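Local coordinates for cytosol aminopeptidase (Coxiella burnetii, PDB 3IJ3), which probably removes N-terminal residues from peptides as a manganese-dependent metalloaminopeptidase of the M17 family, at residues A[35-40]-A[110-115]; A[128-133]-A[151-156]; A[204-209]-A[231-236]. One frame throughout, in Å; residues are numbered along the deposited sequence. Where two conformers were deposited one is given.

Interaction 1: A[35-40]-A[110-115]; sequences KNFIPI and PGAFQL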
ATOM      1  N   LYS A  35      37.708  10.098  51.630  1.00 25.45           N
ATOM      2  CA  LYS A  35      37.584  11.545  51.785  1.00 25.85           C
ATOM      3  C   LYS A  35      38.046  12.365  50.578  1.00 23.72           C
ATOM      4  O   LYS A  35      37.996  13.594  50.622  1.00 25.27           O
ATOM      5  CB  LYS A  35      38.348  12.007  53.047  1.00 26.76           C
ATOM      6  CG  LYS A  35      37.752  11.514  54.354  1.00 30.80           C
ATOM      7  CD  LYS A  35      36.360  12.108  54.590  1.00 36.15           C
ATOM      8  CE  LYS A  35      35.825  11.758  55.973  1.00 40.35           C
ATOM      9  NZ  LYS A  35      34.443  12.286  56.163  1.00 43.82           N
ATOM     10  N   ASN A  36      38.468  11.705  49.500  1.00 21.36           N
ATOM     11  CA  ASN A  36      38.944  12.409  48.305  1.00 18.91           C
ATOM     12  C   ASN A  36      38.123  12.217  47.010  1.00 18.07           C
ATOM     13  O   ASN A  36      38.656  12.391  45.903  1.00 18.12           O
ATOM     14  CB  ASN A  36      40.413  12.069  48.044  1.00 19.79           C
ATOM     15  CG  ASN A  36      40.667  10.581  47.936  1.00 19.20           C
ATOM     16  OD1 ASN A  36      39.724   9.777  47.914  1.00 17.48           O
ATOM     17  ND2 ASN A  36      41.956  10.196  47.877  1.00 13.61           N
ATOM     18  N   PHE A  37      36.847  11.855  47.128  1.00 15.92           N
ATOM     19  CA  PHE A  37      36.027  11.732  45.922  1.00 14.41           C
ATOM     20  C   PHE A  37      35.672  13.128  45.399  1.00 13.53           C
ATOM     21  O   PHE A  37      35.615  14.069  46.173  1.00 14.49           O
ATOM     22  CB  PHE A  37      34.722  10.997  46.197  1.00 13.28           C
ATOM     23  CG  PHE A  37      34.876   9.568  46.616  1.00 15.52           C
ATOM     24  CD1 PHE A  37      35.721   8.713  45.941  1.00 20.02           C
ATOM     25  CD2 PHE A  37      34.061   9.046  47.618  1.00 19.00           C
ATOM     26  CE1 PHE A  37      35.820   7.362  46.316  1.00 22.32           C
ATOM     27  CE2 PHE A  37      34.153   7.704  47.988  1.00 21.24           C
ATOM     28  CZ  PHE A  37      35.028   6.870  47.332  1.00 19.49           C
ATOM     29  N   ILE A  38      35.392  13.242  44.090  1.00 12.42           N
ATOM     30  CA  ILE A  38      34.990  14.513  43.458  1.00 11.83           C
ATOM     31  C   ILE A  38      33.473  14.704  43.600  1.00 11.95           C
ATOM     32  O   ILE A  38      32.686  13.857  43.136  1.00 10.96           O
ATOM     33  CB  ILE A  38      35.343  14.515  41.959  1.00 11.57           C
ATOM     34  CG1 ILE A  38      36.834  14.249  41.759  1.00 14.18           C
ATOM     35  CG2 ILE A  38      34.915  15.849  41.286  1.00 12.97           C
ATOM     36  CD1 ILE A  38      37.212  13.873  40.327  1.00 15.27           C
ATOM     37  N   PRO A  39      33.039  15.780  44.277  1.00 12.97           N
ATOM     38  CA  PRO A  39      31.600  15.966  44.416  1.00 13.28           C
ATOM     39  C   PRO A  39      30.882  16.369  43.127  1.00 14.16           C
ATOM     40  O   PRO A  39      31.422  17.131  42.320  1.00 13.16           O
ATOM     41  CB  PRO A  39      31.484  17.092  45.448  1.00 14.66           C
ATOM     42  CG  PRO A  39      32.767  17.885  45.289  1.00 16.77           C
ATOM     43  CD  PRO A  39      33.813  16.827  44.980  1.00 14.54           C
ATOM     44  N   ILE A  40      29.682  15.810  42.945  1.00 13.53           N
ATOM     45  CA  ILE A  40      28.765  16.163  41.863  1.00 13.23           C
ATOM     46  C   ILE A  40      27.601  16.822  42.593  1.00 14.60           C
ATOM     47  O   ILE A  40      27.000  16.222  43.492  1.00 15.17           O
ATOM     48  CB  ILE A  40      28.277  14.954  41.085  1.00 12.75           C
ATOM     49  CG1 ILE A  40      29.455  14.268  40.380  1.00 13.16           C
ATOM     50  CG2 ILE A  40      27.243  15.381  40.080  1.00 14.14           C
ATOM     51  CD1 ILE A  40      29.058  12.942  39.677  1.00 14.07           C
ATOM     52  N   PRO A 110      36.944  11.477  33.591  1.00 20.76           N
ATOM     53  CA  PRO A 110      37.329  10.301  34.375  1.00 20.75           C
ATOM     54  C   PRO A 110      37.451  10.599  35.876  1.00 19.90           C
ATOM     55  O   PRO A 110      37.806  11.732  36.265  1.00 18.96           O
ATOM     56  CB  PRO A 110      38.717   9.960  33.814  1.00 22.17           C
ATOM     57  CG  PRO A 110      38.675  10.465  32.423  1.00 23.26           C
ATOM     58  CD  PRO A 110      37.924  11.764  32.531  1.00 22.50           C
ATOM     59  N   GLY A 111      37.141   9.611  36.717  1.00 17.90           N
ATOM     60  CA  GLY A 111      37.295   9.797  38.165  1.00 17.87           C
ATOM     61  C   GLY A 111      36.351   9.057  39.068  1.00 16.33           C
ATOM     62  O   GLY A 111      35.482   8.312  38.608  1.00 16.58           O
ATOM     63  N   ALA A 112      36.566   9.268  40.370  1.00 15.19           N
ATOM     64  CA  ALA A 112      35.771   8.701  41.448  1.00 13.76           C
ATOM     65  C   ALA A 112      34.950   9.844  41.999  1.00 13.35           C
ATOM     66  O   ALA A 112      35.504  10.803  42.545  1.00 13.42           O
ATOM     67  CB  ALA A 112      36.689   8.106  42.559  1.00 13.43           C
ATOM     68  N   PHE A 113      33.629   9.749  41.867  1.00 12.10           N
ATOM     69  CA  PHE A 113      32.731  10.843  42.256  1.00 11.22           C
ATOM     70  C   PHE A 113      31.828  10.474  43.411  1.00 11.73           C
ATOM     71  O   PHE A 113      31.708   9.309  43.779  1.00 11.20           O
ATOM     72  CB  PHE A 113      31.876  11.270  41.042  1.00 12.14           C
ATOM     73  CG  PHE A 113      32.686  11.759  39.849  1.00 10.52           C
ATOM     74  CD1 PHE A 113      32.920  13.123  39.666  1.00 12.13           C
ATOM     75  CD2 PHE A 113      33.220  10.868  38.924  1.00 12.59           C
ATOM     76  CE1 PHE A 113      33.672  13.590  38.578  1.00 12.37           C
ATOM     77  CE2 PHE A 113      33.976  11.317  37.836  1.00 15.07           C
ATOM     78  CZ  PHE A 113      34.209  12.694  37.663  1.00 13.49           C
ATOM     79  N   GLN A 114      31.166  11.468  43.982  0.50 11.84           N
ATOM     80  CA  GLN A 114      30.232  11.212  45.055  0.50 12.09           C
ATOM     81  C   GLN A 114      29.137  12.243  44.998  0.50 13.02           C
ATOM     82  O   GLN A 114      29.349  13.363  44.524  0.50 13.35           O
ATOM     83  CB  GLN A 114      30.924  11.321  46.422  0.50 12.79           C
ATOM     84  CG  GLN A 114      31.312  12.750  46.749  0.50 11.30           C
ATOM     85  CD  GLN A 114      32.054  12.906  48.056  0.50 15.54           C
ATOM     86  OE1 GLN A 114      32.460  11.928  48.685  0.50 16.37           O
ATOM     87  NE2 GLN A 114      32.264  14.153  48.456  0.50 19.58           N
ATOM     88  N   LEU A 115      27.958  11.852  45.469  1.00 13.38           N
ATOM     89  CA  LEU A 115      26.813  12.750  45.595  1.00 14.00           C
ATOM     90  C   LEU A 115      26.788  13.157  47.060  1.00 15.86           C
ATOM     91  O   LEU A 115      27.431  12.501  47.894  1.00 17.01           O
ATOM     92  CB  LEU A 115      25.502  12.039  45.274  1.00 14.99           C
ATOM     93  CG  LEU A 115      25.395  11.463  43.863  1.00 14.34           C
ATOM     94  CD1 LEU A 115      23.926  11.027  43.632  1.00 12.11           C
ATOM     95  CD2 LEU A 115      25.832  12.483  42.837  1.00 15.09           C
TER
HETATM   96  O   HOH W   1      35.124  12.053  49.574  1.00 17.92           O
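I38 and F113 form the central pair of a short parallel beta contact in the N-terminal domain, where strand 38-43 runs beside strand 111-114 at an angle of 50° between the two short segments. The bonding is of the staggered parallel kind. I38 reaches back with its N to A112 O (2.9 Å) and forward with its O to Q114 N (3.0 Å), so that both bonds straddle F113, and I40 N then takes Q114 O (2.9 Å). The first of these bonds is almost straight, at 175°.

Side chains alternate between the two faces. On one face I38 and F113 lie alongside each other, CB of I38 meeting CD1 of F113 at 3.6 Å, while I40 packs against the base of the same phenylalanine, its CD1 3.5 Å from F113 CB. With CG of F113 anti to the carbonyl carbon (chi1 -60°), the ring is laid beside the I38 side chain. On the other face Q114, in the one of its two conformers described here, sets its OE1 at the edge of the F37 ring, in plane and 3.5 Å from CD2; amide and ring stand steeply to each other. A water that accepts from F37 N lies 2.8 Å from Q114 OE1 and can link the two, though other acceptors compete for its protons. A112 CB touches F37 CD1.

The pair is internal to its sheet: strand 85-91 continues it beyond strand 38-43, strand 151-154 continues it beyond strand 111-114, and L115 runs up against helix 123-135.

Interaction 2: A[128-133]-A[151-156]; sequences RALLAF and AKLFLP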
ATOM      1  N   ARG A 128      17.315   7.500  44.134  1.00 14.75           N
ATOM      2  CA  ARG A 128      16.973   7.527  42.698  1.00 14.59           C
ATOM      3  C   ARG A 128      18.113   8.099  41.845  1.00 13.55           C
ATOM      4  O   ARG A 128      18.348   7.640  40.732  1.00 12.98           O
ATOM      5  CB  ARG A 128      15.742   8.360  42.441  1.00 16.04           C
ATOM      6  CG  ARG A 128      14.505   7.773  42.960  1.00 20.10           C
ATOM      7  CD  ARG A 128      13.335   8.662  42.615  1.00 23.73           C
ATOM      8  NE  ARG A 128      12.136   8.212  43.295  1.00 23.18           N
ATOM      9  CZ  ARG A 128      10.960   8.801  43.189  1.00 20.86           C
ATOM     10  NH1 ARG A 128      10.798   9.874  42.408  1.00 19.18           N
ATOM     11  NH2 ARG A 128       9.949   8.302  43.863  1.00 25.75           N
ATOM     12  N   ALA A 129      18.783   9.128  42.347  1.00 11.57           N
ATOM     13  CA  ALA A 129      19.908   9.714  41.644  1.00 11.13           C
ATOM     14  C   ALA A 129      21.048   8.688  41.552  1.00 11.49           C
ATOM     15  O   ALA A 129      21.669   8.543  40.509  1.00  9.93           O
ATOM     16  CB  ALA A 129      20.380  11.007  42.346  1.00 11.29           C
ATOM     17  N   LEU A 130      21.337   7.994  42.653  1.00 11.44           N
ATOM     18  CA  LEU A 130      22.373   6.967  42.637  1.00 12.57           C
ATOM     19  C   LEU A 130      22.062   5.881  41.590  1.00 11.61           C
ATOM     20  O   LEU A 130      22.932   5.444  40.829  1.00 12.46           O
ATOM     21  CB  LEU A 130      22.510   6.323  44.029  1.00 11.76           C
ATOM     22  CG  LEU A 130      23.047   7.206  45.158  1.00 13.27           C
ATOM     23  CD1 LEU A 130      22.758   6.574  46.535  1.00 16.79           C
ATOM     24  CD2 LEU A 130      24.528   7.486  44.987  1.00 12.88           C
ATOM     25  N   LEU A 131      20.822   5.430  41.571  1.00 12.62           N
ATOM     26  CA  LEU A 131      20.387   4.409  40.607  1.00 11.94           C
ATOM     27  C   LEU A 131      20.446   4.926  39.152  1.00 12.03           C
ATOM     28  O   LEU A 131      20.993   4.249  38.273  1.00 12.21           O
ATOM     29  CB  LEU A 131      18.971   3.929  40.950  1.00 12.62           C
ATOM     30  CG  LEU A 131      18.365   2.901  39.998  1.00 12.50           C
ATOM     31  CD1 LEU A 131      19.212   1.624  39.981  1.00 13.31           C
ATOM     32  CD2 LEU A 131      16.913   2.626  40.408  1.00 14.47           C
ATOM     33  N   ALA A 132      19.953   6.143  38.919  1.00 11.37           N
ATOM     34  CA  ALA A 132      19.965   6.746  37.573  1.00 10.45           C
ATOM     35  C   ALA A 132      21.369   6.786  37.025  1.00 11.52           C
ATOM     36  O   ALA A 132      21.576   6.510  35.842  1.00 10.84           O
ATOM     37  CB  ALA A 132      19.349   8.157  37.590  1.00 10.38           C
ATOM     38  N   PHE A 133      22.347   7.133  37.868  1.00 10.88           N
ATOM     39  CA  PHE A 133      23.735   7.120  37.417  1.00 11.04           C
ATOM     40  C   PHE A 133      24.111   5.752  36.838  1.00 12.27           C
ATOM     41  O   PHE A 133      24.705   5.656  35.740  1.00 12.67           O
ATOM     42  CB  PHE A 133      24.699   7.463  38.559  1.00 10.56           C
ATOM     43  CG  PHE A 133      26.141   7.398  38.143  1.00 10.85           C
ATOM     44  CD1 PHE A 133      26.738   8.491  37.534  1.00 17.80           C
ATOM     45  CD2 PHE A 133      26.875   6.243  38.296  1.00 14.29           C
ATOM     46  CE1 PHE A 133      28.053   8.422  37.110  1.00 17.25           C
ATOM     47  CE2 PHE A 133      28.189   6.180  37.873  1.00 14.61           C
ATOM     48  CZ  PHE A 133      28.766   7.266  37.281  1.00 16.24           C
ATOM     49  N   ALA A 151      33.975   7.221  34.580  1.00 17.31           N
ATOM     50  CA  ALA A 151      33.495   7.844  35.795  1.00 16.58           C
ATOM     51  C   ALA A 151      32.778   6.787  36.635  1.00 16.91           C
ATOM     52  O   ALA A 151      31.961   5.998  36.114  1.00 16.14           O
ATOM     53  CB  ALA A 151      32.568   9.000  35.479  1.00 16.35           C
ATOM     54  N   LYS A 152      33.095   6.759  37.929  1.00 15.84           N
ATOM     55  CA  LYS A 152      32.439   5.848  38.882  1.00 15.59           C
ATOM     56  C   LYS A 152      31.897   6.659  40.039  1.00 14.29           C
ATOM     57  O   LYS A 152      32.425   7.731  40.348  1.00 14.49           O
ATOM     58  CB  LYS A 152      33.390   4.778  39.376  1.00 16.74           C
ATOM     59  CG  LYS A 152      33.906   3.874  38.259  1.00 20.33           C
ATOM     60  CD  LYS A 152      34.651   2.697  38.862  1.00 27.99           C
ATOM     61  CE  LYS A 152      35.160   1.713  37.809  1.00 30.23           C
ATOM     62  NZ  LYS A 152      35.701   0.506  38.523  1.00 35.41           N
ATOM     63  N   LEU A 153      30.831   6.157  40.660  1.00 12.15           N
ATOM     64  CA  LEU A 153      30.157   6.867  41.742  1.00 10.78           C
ATOM     65  C   LEU A 153      30.139   6.079  43.026  1.00 12.09           C
ATOM     66  O   LEU A 153      29.839   4.872  43.036  1.00 11.00           O
ATOM     67  CB  LEU A 153      28.710   7.159  41.332  1.00 11.19           C
ATOM     68  CG  LEU A 153      27.850   8.111  42.157  1.00 12.60           C
ATOM     69  CD1 LEU A 153      28.439   9.551  42.105  1.00 11.84           C
ATOM     70  CD2 LEU A 153      26.397   8.121  41.603  1.00  9.10           C
ATOM     71  N   PHE A 154      30.420   6.765  44.131  1.00 11.01           N
ATOM     72  CA  PHE A 154      30.368   6.133  45.406  1.00 12.15           C
ATOM     73  C   PHE A 154      28.926   5.758  45.762  1.00 11.96           C
ATOM     74  O   PHE A 154      28.009   6.575  45.613  1.00 12.12           O
ATOM     75  CB  PHE A 154      30.940   7.039  46.485  1.00 13.13           C
ATOM     76  CG  PHE A 154      30.805   6.467  47.860  1.00 14.40           C
ATOM     77  CD1 PHE A 154      31.439   5.284  48.181  1.00 15.31           C
ATOM     78  CD2 PHE A 154      30.033   7.096  48.825  1.00 14.65           C
ATOM     79  CE1 PHE A 154      31.313   4.729  49.455  1.00 16.24           C
ATOM     80  CE2 PHE A 154      29.903   6.549  50.091  1.00 17.31           C
ATOM     81  CZ  PHE A 154      30.538   5.357  50.396  1.00 17.82           C
ATOM     82  N   LEU A 155      28.736   4.519  46.232  1.00 11.62           N
ATOM     83  CA  LEU A 155      27.423   4.043  46.664  1.00 11.58           C
ATOM     84  C   LEU A 155      27.461   3.774  48.182  1.00 11.99           C
ATOM     85  O   LEU A 155      28.045   2.776  48.612  1.00 13.93           O
ATOM     86  CB  LEU A 155      27.030   2.780  45.888  1.00 12.35           C
ATOM     87  CG  LEU A 155      25.698   2.110  46.220  1.00 11.06           C
ATOM     88  CD1 LEU A 155      24.544   3.061  46.119  1.00 11.63           C
ATOM     89  CD2 LEU A 155      25.480   0.894  45.268  1.00 14.32           C
ATOM     90  N   PRO A 156      26.833   4.644  48.987  1.00 12.94           N
ATOM     91  CA  PRO A 156      26.845   4.490  50.455  1.00 15.16           C
ATOM     92  C   PRO A 156      26.202   3.181  50.909  1.00 15.52           C
ATOM     93  O   PRO A 156      25.242   2.702  50.294  1.00 14.20           O
ATOM     94  CB  PRO A 156      26.041   5.693  50.963  1.00 15.84           C
ATOM     95  CG  PRO A 156      25.912   6.607  49.826  1.00 18.18           C
ATOM     96  CD  PRO A 156      26.058   5.826  48.566  1.00 13.73           C
TER
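The ring of F133 carries L153 on one face and the backbone of A151 at its edge. CB of L153 sits over the face as a CH-pi contact, 3.8 Å from the F133 ring centroid and 21° off the normal, displaced toward the rim. Its CD2 branch comes in at the root of the ring, 3.5 Å from F133 CG. At the far end A151 O lies in the ring plane, 3.6 Å from F133 CZ, where a carbonyl oxygen meets the weakly positive rim of an aromatic. F154 leaves the strand with its CB directed away from the helix, and its ring meets that of F37; the backbone N of P156 lies over one face of the F154 ring, near the rim.

One helical turn before F133, L130 divides its two methyls between different partners. CD2 faces the strand, 3.9 Å from CD2 of L153, whose side chain it meets at about a right angle, and it also approaches F154 O. CD1 turns to the strand's exit, lying 3.9 Å from CD of the P156 ring and 4.0 Å from L155 CD1. F133 reaches its place because its CG is anti to the backbone N (chi1 177°), which carries the ring out from the helix over L153. L153 is thus shared by F133 and L130, and the side chains that meet are all apolar, with the backbone oxygens of A151 and F154 the polar atoms they touch.

This is the helix-on-sheet packing of a beta-alpha-beta crossover: segment 128-133 of helix 123-135 runs at 154° to strand 151-154, after which the chain enters helix 157-178. V163 and T164 of that helix touch L155, L104 and S105 of helix 104-107 flank F133, and F113 of the neighbouring strand 111-114 adjoins both A151 and L153.

Interaction 3: A[204-209]-A[231-236]; sequences VKIIES and LLIDLK. With SO4 (sulfate ion), chain G.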
ATOM      1  N   VAL A 204      11.964 -24.711  39.691  1.00 15.99           N
ATOM      2  CA  VAL A 204      11.536 -24.445  38.326  1.00 16.57           C
ATOM      3  C   VAL A 204      11.161 -25.738  37.622  1.00 16.92           C
ATOM      4  O   VAL A 204      11.917 -26.728  37.648  1.00 17.53           O
ATOM      5  CB  VAL A 204      12.639 -23.756  37.499  1.00 17.48           C
ATOM      6  CG1 VAL A 204      12.128 -23.433  36.077  1.00 19.08           C
ATOM      7  CG2 VAL A 204      13.119 -22.482  38.191  1.00 19.62           C
ATOM      8  N   LYS A 205       9.996 -25.707  36.982  1.00 16.37           N
ATOM      9  CA  LYS A 205       9.468 -26.795  36.192  1.00 16.86           C
ATOM     10  C   LYS A 205       9.357 -26.254  34.760  1.00 16.10           C
ATOM     11  O   LYS A 205       8.902 -25.143  34.573  1.00 15.26           O
ATOM     12  CB  LYS A 205       8.054 -27.166  36.724  1.00 17.40           C
ATOM     13  CG  LYS A 205       7.272 -28.089  35.841  1.00 25.96           C
ATOM     14  CD  LYS A 205       6.019 -28.622  36.526  1.00 29.67           C
ATOM     15  CE  LYS A 205       4.993 -27.585  36.823  1.00 32.11           C
ATOM     16  NZ  LYS A 205       3.783 -28.259  37.385  1.00 35.30           N
ATOM     17  N   ILE A 206       9.777 -27.042  33.777  1.00 14.94           N
ATOM     18  CA  ILE A 206       9.657 -26.683  32.365  1.00 14.21           C
ATOM     19  C   ILE A 206       8.707 -27.689  31.730  1.00 14.90           C
ATOM     20  O   ILE A 206       8.960 -28.907  31.775  1.00 15.53           O
ATOM     21  CB  ILE A 206      11.001 -26.765  31.648  1.00 14.30           C
ATOM     22  CG1 ILE A 206      12.063 -25.911  32.355  1.00 17.51           C
ATOM     23  CG2 ILE A 206      10.849 -26.386  30.159  1.00 16.01           C
ATOM     24  CD1 ILE A 206      11.750 -24.446  32.425  1.00 18.89           C
ATOM     25  N   ILE A 207       7.609 -27.174  31.182  0.60 14.78           N
ATOM     26  CA  ILE A 207       6.612 -27.990  30.514  0.60 15.03           C
ATOM     27  C   ILE A 207       6.906 -27.872  29.011  0.60 15.82           C
ATOM     28  O   ILE A 207       6.874 -26.785  28.441  0.60 15.68           O
ATOM     29  CB  ILE A 207       5.174 -27.565  30.851  0.60 14.79           C
ATOM     30  CG1 ILE A 207       4.967 -27.607  32.375  0.60 17.99           C
ATOM     31  CG2 ILE A 207       4.148 -28.482  30.110  0.60 14.44           C
ATOM     32  CD1 ILE A 207       3.522 -27.281  32.824  0.60 22.36           C
ATOM     33  N   GLU A 208       7.233 -29.012  28.389  0.50 17.40           N
ATOM     34  CA  GLU A 208       7.617 -29.087  26.948  0.50 18.16           C
ATOM     35  C   GLU A 208       6.889 -30.157  26.136  0.50 19.32           C
ATOM     36  O   GLU A 208       6.071 -30.914  26.659  0.50 17.66           O
ATOM     37  CB  GLU A 208       9.102 -29.495  26.840  0.50 20.24           C
ATOM     38  CG  GLU A 208      10.125 -28.618  27.532  0.50 20.38           C
ATOM     39  CD  GLU A 208      11.530 -29.226  27.474  0.50 25.28           C
ATOM     40  OE1 GLU A 208      11.982 -29.674  26.378  0.50 23.31           O
ATOM     41  OE2 GLU A 208      12.195 -29.250  28.527  0.50 22.26           O
ATOM     42  N   SER A 209       7.196 -30.186  24.832  1.00 20.39           N
ATOM     43  CA  SER A 209       6.781 -31.255  23.941  1.00 22.01           C
ATOM     44  C   SER A 209       5.404 -31.827  24.142  1.00 20.55           C
ATOM     45  O   SER A 209       4.439 -31.074  24.134  1.00 21.93           O
ATOM     46  CB  SER A 209       7.860 -32.349  23.978  1.00 24.75           C
ATOM     47  OG  SER A 209       9.121 -31.812  23.636  1.00 29.73           O
ATOM     48  N   LEU A 231       7.536 -23.931  25.033  1.00 16.74           N
ATOM     49  CA  LEU A 231       7.536 -24.463  26.397  1.00 16.31           C
ATOM     50  C   LEU A 231       6.870 -23.497  27.356  1.00 15.83           C
ATOM     51  O   LEU A 231       6.571 -22.358  26.996  1.00 16.42           O
ATOM     52  CB  LEU A 231       8.955 -24.805  26.812  1.00 17.48           C
ATOM     53  CG  LEU A 231      10.010 -23.715  26.752  1.00 16.68           C
ATOM     54  CD1 LEU A 231       9.929 -22.936  28.052  1.00 19.74           C
ATOM     55  CD2 LEU A 231      11.431 -24.214  26.585  1.00 18.18           C
ATOM     56  N   LEU A 232       6.584 -23.994  28.554  1.00 15.24           N
ATOM     57  CA  LEU A 232       6.045 -23.183  29.626  1.00 14.14           C
ATOM     58  C   LEU A 232       7.001 -23.296  30.799  1.00 14.19           C
ATOM     59  O   LEU A 232       7.370 -24.398  31.211  1.00 16.01           O
ATOM     60  CB  LEU A 232       4.650 -23.640  30.043  1.00 15.92           C
ATOM     61  CG  LEU A 232       4.035 -22.945  31.259  1.00 16.26           C
ATOM     62  CD1 LEU A 232       3.774 -21.449  30.998  1.00 15.86           C
ATOM     63  CD2 LEU A 232       2.765 -23.652  31.660  1.00 19.39           C
ATOM     64  N   ILE A 233       7.450 -22.152  31.283  1.00 13.55           N
ATOM     65  CA  ILE A 233       8.332 -22.065  32.459  1.00 14.39           C
ATOM     66  C   ILE A 233       7.445 -21.765  33.679  1.00 15.09           C
ATOM     67  O   ILE A 233       6.676 -20.812  33.640  1.00 16.34           O
ATOM     68  CB  ILE A 233       9.340 -20.914  32.280  1.00 14.10           C
ATOM     69  CG1 ILE A 233      10.162 -21.125  31.019  1.00 14.66           C
ATOM     70  CG2 ILE A 233      10.272 -20.777  33.523  1.00 14.88           C
ATOM     71  CD1 ILE A 233      10.772 -19.828  30.470  1.00 16.42           C
ATOM     72  N   ASP A 234       7.624 -22.523  34.769  1.00 15.19           N
ATOM     73  CA  ASP A 234       6.815 -22.405  35.998  1.00 15.04           C
ATOM     74  C   ASP A 234       7.745 -22.427  37.205  1.00 15.45           C
ATOM     75  O   ASP A 234       8.293 -23.474  37.545  1.00 17.39           O
ATOM     76  CB  ASP A 234       5.820 -23.575  36.024  1.00 16.17           C
ATOM     77  CG  ASP A 234       4.783 -23.506  37.169  1.00 19.36           C
ATOM     78  OD1 ASP A 234       4.816 -22.585  37.991  1.00 22.31           O
ATOM     79  OD2 ASP A 234       3.895 -24.418  37.214  1.00 22.13           O
ATOM     80  N   LEU A 235       7.984 -21.256  37.784  1.00 14.52           N
ATOM     81  CA  LEU A 235       8.853 -21.101  38.950  1.00 14.16           C
ATOM     82  C   LEU A 235       8.048 -20.837  40.206  1.00 14.65           C
ATOM     83  O   LEU A 235       7.051 -20.090  40.170  1.00 15.62           O
ATOM     84  CB  LEU A 235       9.865 -19.960  38.718  1.00 14.73           C
ATOM     85  CG  LEU A 235      10.761 -19.475  39.889  1.00 14.77           C
ATOM     86  CD1 LEU A 235      12.009 -18.745  39.382  1.00 16.74           C
ATOM     87  CD2 LEU A 235       9.981 -18.551  40.857  1.00 14.64           C
ATOM     88  N   LYS A 236       8.476 -21.435  41.326  1.00 15.05           N
ATOM     89  CA  LYS A 236       7.839 -21.205  42.618  1.00 14.81           C
ATOM     90  C   LYS A 236       8.878 -20.926  43.700  1.00 15.61           C
ATOM     91  O   LYS A 236       9.960 -21.504  43.708  1.00 15.29           O
ATOM     92  CB  LYS A 236       6.946 -22.370  43.057  1.00 16.72           C
ATOM     93  CG  LYS A 236       5.689 -22.478  42.228  1.00 21.61           C
ATOM     94  CD  LYS A 236       4.741 -23.571  42.690  1.00 28.78           C
ATOM     95  CE  LYS A 236       3.376 -23.383  42.010  1.00 31.93           C
ATOM     96  NZ  LYS A 236       2.352 -24.377  42.458  1.00 34.99           N
TER
HETATM   97  S   SO4 G 464       2.875 -26.286  45.200  0.50 42.94           S
HETATM   98  O1  SO4 G 464       4.216 -26.642  44.750  0.50 42.39           O
HETATM   99  O2  SO4 G 464       2.745 -26.572  46.626  0.50 45.78           O
HETATM  100  O3  SO4 G 464       2.654 -24.866  44.989  0.50 39.74           O
HETATM  101  O4  SO4 G 464       1.873 -27.057  44.473  0.50 43.87           O
HETATM  102  O   HOH W   2       2.276 -25.860  35.555  1.00 34.14           O
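K205 with D234 and I207 with L232 are the two hydrogen-bonded pairs of an antiparallel ladder, at 164° between strand directions, each closed by a reciprocal pair of N-H to O bonds, I207 N to L232 O, for example, being 2.8 Å, with I206 and I233 between them as a non-hydrogen-bonded pair. Strand 203-208 pairs within the chain with strand 231-237 alone, so the ladder forms an edge of the catalytic domain's large mixed sheet.

On one face the side chains of V204, I206, I233 and L235 form an aliphatic row. I206 and I233 lie alongside each other, and the bend of I206 at chi2 (-61°) turns its CD1 onto I233 CG1 at 3.9 Å. V204 spreads its methyls, CG1 to CG2 of I233 and CG2 to CD1 of L235. Helix 186-200 covers this row. On the other face I207, in the conformer described, and L232 run side by side with CD1 of I207 meeting CD2 of L232.

Further along, K205 and D234 point the same way. A turn at chi3 (66°) in an otherwise extended lysine brings its CE to 3.4 Å from D234 OD2, but its NZ stays 3.8 Å from that oxygen, a long salt bridge. A water gives a proton to D234 OD2 at 2.7 Å and is only weakly bound by the lysine. The firmer partner of D234 is R297 on the adjoining antiparallel strand 295-305.

K236 NZ bonds sulfate O3 at 2.6 Å, in a site completed by K203 and R295, and is also salt-bridged to E349. D234 is thus probably held as a buried carboxylate chiefly by arginine, with K205 a looser partner, while the basic cluster at the strand end can gather an anion, here probably one from the crystallisation liquor.

Interactions 1 and 2 are neighbouring parts of one sheet and the helix packed on it in the N-terminal domain, their centres 11 Å apart. Strand 111-114 joins them: F113 N to K152 O (2.8 Å) and F154 N to F113 O (2.9 Å) are probable hydrogen bonds. Interaction 3 belongs to the catalytic domain, its centre about 47 Å from that of interaction 1 and 37 Å from that of interaction 2. Through strand 295-305 its sheet reaches strands 244-252 and 254-255, which carry K250 and D255; with D273 and E334 these line the metal site, where a lithium ion is seen.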